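PDB 6MPR: malonate decarboxylase subunit alpha from Acinetobacter baumannii ATCC 17978, which probably serves as the acyl-carrier-protein transferase of malonate decarboxylase, exchanging the acetyl group on the carrier thioester for malonyl. Local coordinates for residues 41-46 against 221-226; 72-77 against 196-201. All blocks are in the same frame, centred on the assembly; numbering follows the deposited sequence. Where two conformers were deposited one is given.

Contact 1 (41-46 against 221-226); sequences VVIPTQ and YVVVAD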
loop_
_atom_site.group_PDB
_atom_site.type_symbol
_atom_site.label_atom_id
_atom_site.label_comp_id
_atom_site.label_asym_id
_atom_site.label_seq_id
_atom_site.Cartn_x
_atom_site.Cartn_y
_atom_site.Cartn_z
ATOM N N VAL A 41 -29.779 -9.953 12.916
ATOM C CA VAL A 41 -28.491 -9.279 12.966
ATOM C C VAL A 41 -28.421 -8.269 14.112
ATOM O O VAL A 41 -27.322 -7.919 14.556
ATOM C CB VAL A 41 -28.237 -8.604 11.596
ATOM C CG1 VAL A 41 -26.918 -7.887 11.570
ATOM C CG2 VAL A 41 -28.302 -9.638 10.469
ATOM N N VAL A 42 -29.559 -7.798 14.614
ATOM C CA VAL A 42 -29.589 -6.654 15.524
ATOM C C VAL A 42 -29.472 -7.132 16.967
ATOM O O VAL A 42 -30.355 -7.831 17.474
ATOM C CB VAL A 42 -30.869 -5.825 15.327
ATOM C CG1 VAL A 42 -30.840 -4.598 16.219
ATOM C CG2 VAL A 42 -31.038 -5.429 13.862
ATOM N N ILE A 43 -28.393 -6.738 17.629
ATOM C CA ILE A 43 -28.237 -6.949 19.073
ATOM C C ILE A 43 -28.956 -5.824 19.807
ATOM O O ILE A 43 -28.670 -4.650 19.539
ATOM C CB ILE A 43 -26.767 -6.958 19.462
ATOM C CG1 ILE A 43 -25.969 -8.009 18.699
ATOM C CG2 ILE A 43 -26.626 -7.120 20.979
ATOM C CD1 ILE A 43 -24.470 -7.750 18.812
ATOM N N PRO A 44 -29.858 -6.127 20.738
ATOM C CA PRO A 44 -30.425 -5.069 21.584
ATOM C C PRO A 44 -29.318 -4.364 22.348
ATOM O O PRO A 44 -28.385 -4.994 22.843
ATOM C CB PRO A 44 -31.370 -5.829 22.520
ATOM C CG PRO A 44 -31.663 -7.095 21.806
ATOM C CD PRO A 44 -30.426 -7.448 21.056
ATOM N N THR A 45 -29.405 -3.033 22.400
ATOM C CA THR A 45 -28.344 -2.240 23.016
ATOM C C THR A 45 -28.050 -2.714 24.430
ATOM O O THR A 45 -26.886 -2.831 24.830
ATOM C CB THR A 45 -28.745 -0.766 23.008
ATOM O OG1 THR A 45 -29.002 -0.379 21.657
ATOM C CG2 THR A 45 -27.639 0.124 23.584
ATOM N N GLN A 46 -29.097 -3.063 25.174
ATOM C CA GLN A 46 -28.942 -3.459 26.566
ATOM C C GLN A 46 -28.215 -4.791 26.725
ATOM O O GLN A 46 -27.730 -5.089 27.821
ATOM C CB GLN A 46 -30.321 -3.524 27.235
ATOM C CG GLN A 46 -31.364 -4.349 26.479
ATOM C CD GLN A 46 -32.112 -3.562 25.402
ATOM O OE1 GLN A 46 -31.578 -2.636 24.799
ATOM N NE2 GLN A 46 -33.368 -3.944 25.161
ATOM N N TYR A 221 -23.208 -8.888 13.041
ATOM C CA TYR A 221 -24.174 -8.251 13.924
ATOM C C TYR A 221 -24.009 -6.742 13.908
ATOM O O TYR A 221 -22.906 -6.224 13.708
ATOM C CB TYR A 221 -24.034 -8.716 15.370
ATOM C CG TYR A 221 -24.318 -10.179 15.577
ATOM C CD1 TYR A 221 -25.621 -10.649 15.723
ATOM C CD2 TYR A 221 -23.278 -11.081 15.631
ATOM C CE1 TYR A 221 -25.873 -12.019 15.917
ATOM C CE2 TYR A 221 -23.509 -12.427 15.822
ATOM C CZ TYR A 221 -24.803 -12.893 15.959
ATOM O OH TYR A 221 -24.991 -14.243 16.161
ATOM N N VAL A 222 -25.122 -6.042 14.151
ATOM C CA VAL A 222 -25.095 -4.606 14.391
ATOM C C VAL A 222 -25.738 -4.346 15.751
ATOM O O VAL A 222 -26.526 -5.148 16.253
ATOM C CB VAL A 222 -25.803 -3.789 13.284
ATOM C CG1 VAL A 222 -25.169 -4.056 11.921
ATOM C CG2 VAL A 222 -27.304 -4.080 13.265
ATOM N N VAL A 223 -25.369 -3.218 16.357
ATOM C CA VAL A 223 -25.960 -2.779 17.618
ATOM C C VAL A 223 -26.060 -1.262 17.574
ATOM O O VAL A 223 -25.128 -0.591 17.132
ATOM C CB VAL A 223 -25.135 -3.253 18.836
ATOM C CG1 VAL A 223 -23.721 -2.630 18.839
ATOM C CG2 VAL A 223 -25.855 -2.923 20.135
ATOM N N VAL A 224 -27.206 -0.723 17.991
ATOM C CA VAL A 224 -27.363 0.722 18.111
ATOM C C VAL A 224 -26.601 1.182 19.348
ATOM O O VAL A 224 -26.842 0.691 20.458
ATOM C CB VAL A 224 -28.848 1.109 18.191
ATOM C CG1 VAL A 224 -29.005 2.625 18.373
ATOM C CG2 VAL A 224 -29.576 0.655 16.948
ATOM N N ALA A 225 -25.667 2.114 19.164
ATOM C CA ALA A 225 -24.852 2.565 20.284
ATOM C C ALA A 225 -25.702 3.350 21.279
ATOM O O ALA A 225 -26.734 3.926 20.923
ATOM C CB ALA A 225 -23.699 3.435 19.788
ATOM N N ASP A 226 -25.254 3.377 22.541
ATOM C CA ASP A 226 -25.975 4.154 23.543
ATOM C C ASP A 226 -25.919 5.636 23.226
ATOM O O ASP A 226 -26.783 6.394 23.677
ATOM C CB ASP A 226 -25.430 3.887 24.958
ATOM C CG ASP A 226 -23.902 4.064 25.070
ATOM O OD1 ASP A 226 -23.221 4.294 24.049
ATOM O OD2 ASP A 226 -23.383 3.946 26.207
HETATM O O HOH W 1 -29.425 -2.139 19.091
#
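The hydroxyl of Thr45 is held by two partners: OG1 donates a hydrogen bond of 2.7 Å to Val224 O and accepts one from a water 3.1 Å away. That water also donates to Ile43 O and accepts from Val224 N, 2.9 Å off, and so joins the two segments just where the direct backbone pairing gives out at Pro44. With OG1 beside its own backbone N (chi1 -57°), the hydroxyl meets Val224 O at a tilt of 20° from the carbonyl plane, while CG2 of Thr45 lies against the same oxygen. Upstream, the strands pair in parallel around Val222. Its N-H bonds to Val41 O from above the carbonyl plane, and Val222 O receives Ile43 N at 2.8 Å in an almost linear C=O...N arrangement. Val42 and Val222 share one face of the sheet, their CG2 methyls 4.0 Å apart. On the other face, Ile43 crosses Tyr221 at about a right angle, placing CD1 3.6 Å from Tyr221 CB. Val41 O approaches the edge of the phenol ring near its plane. Strand 42-43 is one of the two edge strands of the parallel sheet within this chain, and strand 221-224 separates it from strand 194-199. Helix 48-55 packs on Ile43, Tyr221 and Val223, helix 22-34 reaches the tyrosine, whose OH bonds to Asn35, and Phe74 of helix 73-79 touches Thr45.

Contact 2 (72-77 against 196-201); sequences ADFLSR and IVQVNE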
loop_
_atom_site.group_PDB
_atom_site.type_symbol
_atom_site.label_atom_id
_atom_site.label_comp_id
_atom_site.label_asym_id
_atom_site.label_seq_id
_atom_site.Cartn_x
_atom_site.Cartn_y
_atom_site.Cartn_z
ATOM N N ALA A 72 -15.207 3.281 17.991
ATOM C CA ALA A 72 -16.351 2.451 18.359
ATOM C C ALA A 72 -16.422 2.403 19.888
ATOM O O ALA A 72 -16.172 1.382 20.537
ATOM C CB ALA A 72 -16.213 1.066 17.751
ATOM N N ASP A 73 -16.743 3.550 20.476
ATOM C CA ASP A 73 -16.542 3.674 21.922
ATOM C C ASP A 73 -17.609 2.953 22.736
ATOM O O ASP A 73 -17.347 2.569 23.882
ATOM C CB ASP A 73 -16.464 5.146 22.332
ATOM C CG ASP A 73 -17.775 5.885 22.165
ATOM O OD1 ASP A 73 -18.242 6.065 21.010
ATOM O OD2 ASP A 73 -18.353 6.280 23.202
ATOM N N PHE A 74 -18.802 2.751 22.175
ATOM C CA PHE A 74 -19.772 1.892 22.849
ATOM C C PHE A 74 -19.250 0.464 22.944
ATOM O O PHE A 74 -19.332 -0.168 24.008
ATOM C CB PHE A 74 -21.107 1.949 22.108
ATOM C CG PHE A 74 -22.158 1.038 22.655
ATOM C CD1 PHE A 74 -22.645 1.207 23.943
ATOM C CD2 PHE A 74 -22.680 0.033 21.870
ATOM C CE1 PHE A 74 -23.644 0.369 24.439
ATOM C CE2 PHE A 74 -23.660 -0.811 22.360
ATOM C CZ PHE A 74 -24.144 -0.636 23.644
ATOM N N LEU A 75 -18.669 -0.050 21.859
ATOM C CA LEU A 75 -18.138 -1.414 21.903
ATOM C C LEU A 75 -16.919 -1.509 22.813
ATOM O O LEU A 75 -16.783 -2.482 23.562
ATOM C CB LEU A 75 -17.794 -1.910 20.490
ATOM C CG LEU A 75 -18.967 -2.046 19.516
ATOM C CD1 LEU A 75 -18.499 -2.565 18.133
ATOM C CD2 LEU A 75 -20.065 -2.923 20.101
ATOM N N SER A 76 -16.032 -0.508 22.780
ATOM C CA SER A 76 -14.852 -0.568 23.640
ATOM C C SER A 76 -15.226 -0.411 25.111
ATOM O O SER A 76 -14.695 -1.137 25.958
ATOM C CB SER A 76 -13.810 0.473 23.213
ATOM O OG SER A 76 -14.330 1.793 23.239
ATOM N N ARG A 77 -16.149 0.507 25.442
ATOM C CA ARG A 77 -16.596 0.626 26.830
ATOM C C ARG A 77 -17.277 -0.656 27.288
ATOM O O ARG A 77 -17.110 -1.085 28.441
ATOM C CB ARG A 77 -17.544 1.822 27.001
ATOM C CG ARG A 77 -16.862 3.191 26.946
ATOM C CD ARG A 77 -17.854 4.342 27.187
ATOM N NE ARG A 77 -18.565 4.744 25.968
ATOM C CZ ARG A 77 -19.858 4.498 25.746
ATOM N NH1 ARG A 77 -20.582 3.855 26.654
ATOM N NH2 ARG A 77 -20.437 4.898 24.619
ATOM N N ILE A 196 -18.768 -7.181 14.280
ATOM C CA ILE A 196 -19.835 -6.490 14.994
ATOM C C ILE A 196 -19.658 -5.001 14.762
ATOM O O ILE A 196 -18.582 -4.460 15.024
ATOM C CB ILE A 196 -19.809 -6.798 16.501
ATOM C CG1 ILE A 196 -19.914 -8.306 16.739
ATOM C CG2 ILE A 196 -20.932 -6.038 17.214
ATOM C CD1 ILE A 196 -19.383 -8.726 18.065
ATOM N N VAL A 197 -20.714 -4.333 14.302
ATOM C CA VAL A 197 -20.661 -2.904 13.988
ATOM C C VAL A 197 -21.668 -2.169 14.872
ATOM O O VAL A 197 -22.878 -2.417 14.792
ATOM C CB VAL A 197 -20.940 -2.632 12.499
ATOM C CG1 VAL A 197 -20.692 -1.159 12.162
ATOM C CG2 VAL A 197 -20.065 -3.532 11.618
ATOM N N GLN A 198 -21.181 -1.244 15.692
ATOM C CA GLN A 198 -22.096 -0.320 16.349
ATOM C C GLN A 198 -22.495 0.790 15.375
ATOM O O GLN A 198 -21.669 1.275 14.592
ATOM C CB GLN A 198 -21.461 0.268 17.614
ATOM C CG GLN A 198 -20.238 1.168 17.352
ATOM C CD GLN A 198 -19.950 2.068 18.524
ATOM O OE1 GLN A 198 -19.290 1.664 19.481
ATOM N NE2 GLN A 198 -20.452 3.303 18.463
ATOM N N VAL A 199 -23.774 1.176 15.400
ATOM C CA VAL A 199 -24.250 2.257 14.541
ATOM C C VAL A 199 -24.997 3.296 15.360
ATOM O O VAL A 199 -25.599 2.992 16.396
ATOM C CB VAL A 199 -25.145 1.761 13.376
ATOM C CG1 VAL A 199 -24.327 0.902 12.411
ATOM C CG2 VAL A 199 -26.372 1.000 13.894
ATOM N N ASN A 200 -24.971 4.538 14.867
ATOM C CA ASN A 200 -25.707 5.613 15.528
ATOM C C ASN A 200 -27.210 5.432 15.384
ATOM O O ASN A 200 -27.961 5.776 16.305
ATOM C CB ASN A 200 -25.308 6.976 14.964
ATOM C CG ASN A 200 -23.870 7.329 15.267
ATOM O OD1 ASN A 200 -23.192 6.626 16.022
ATOM N ND2 ASN A 200 -23.395 8.415 14.683
ATOM N N GLU A 201 -27.657 4.893 14.247
ATOM C CA GLU A 201 -29.069 4.752 13.908
ATOM C C GLU A 201 -29.318 3.426 13.200
ATOM O O GLU A 201 -28.507 2.985 12.382
ATOM C CB GLU A 201 -29.517 5.859 12.957
ATOM C CG GLU A 201 -29.822 7.181 13.560
ATOM C CD GLU A 201 -30.301 8.124 12.482
ATOM O OE1 GLU A 201 -29.447 8.657 11.746
ATOM O OE2 GLU A 201 -31.531 8.280 12.334
HETATM O O HOH W 2 -20.663 5.109 20.805
#
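The amino-terminal turn of helix 73-79, with Ala72 at its N-cap position, faces the carboxyl-terminal half of strand 194-199 in the parallel sheet, and Gln198 reaches from the strand to the helix. Gln198 OE1 accepts a hydrogen bond from Leu75 N at 3.0 Å, with the donor tilted 21° from the amide plane. Phe74 N lies 2.9 Å from Gln198 OE1. This oxygen lies at the amino-terminal end of the helix, whose dipole would probably stabilise its partial negative charge. Gln198 starts with CG between its own backbone N and carbonyl carbon (chi1 66°) and then runs extended, which carries the amide across to the helix. There Gln198 CD rests 3.6 Å from Ala72 CA, and CB of Phe74 comes within 3.2 Å of Gln198 OE1. Gln198 NE2 donates to a water 3.0 Å away; this water in turn donates to Asp73 OD1, which also accepts from Tyr230 N. Leu75 and Gln198 lie alongside each other, pointing opposite ways: Leu75 CG lies 3.9 Å from Gln198 CB, and Leu75 CD1 reaches Ile196 O at 3.6 Å. The axes of helix 73-77 and strand 196-199 approach to 8.6 Å, their N-to-C directions 121° apart. Strand 158-163, next to 194-199 in the sheet, adds Leu160 beside Leu75 and Ala162 beside Gln198; Ile48 of helix 48-55 covers Phe74 and Leu75, and helix 100-107 meets Asp73 and Arg77.

The centres of the two contacts lie about 8 Å apart, and both reach the same parallel sheet, where strands 221-224 and 194-199 are neighbours. Along the chain the order is 41-46, 72-77, 196-201, 221-226, so contact 2 falls wholly between the two halves of contact 1. Val223 O lies 2.8 Å from Val199 N, probably a hydrogen bond between the strands. At the segment ends, Asp226 OD2 forms a salt bridge of 2.8 Å with Arg77 NH1. Ala225 CB also packs on Gln198 NE2. The chain after strand 221-224 is thereby tied to helix 73-79, linking the second strand of the sheet to a helix that packs on it.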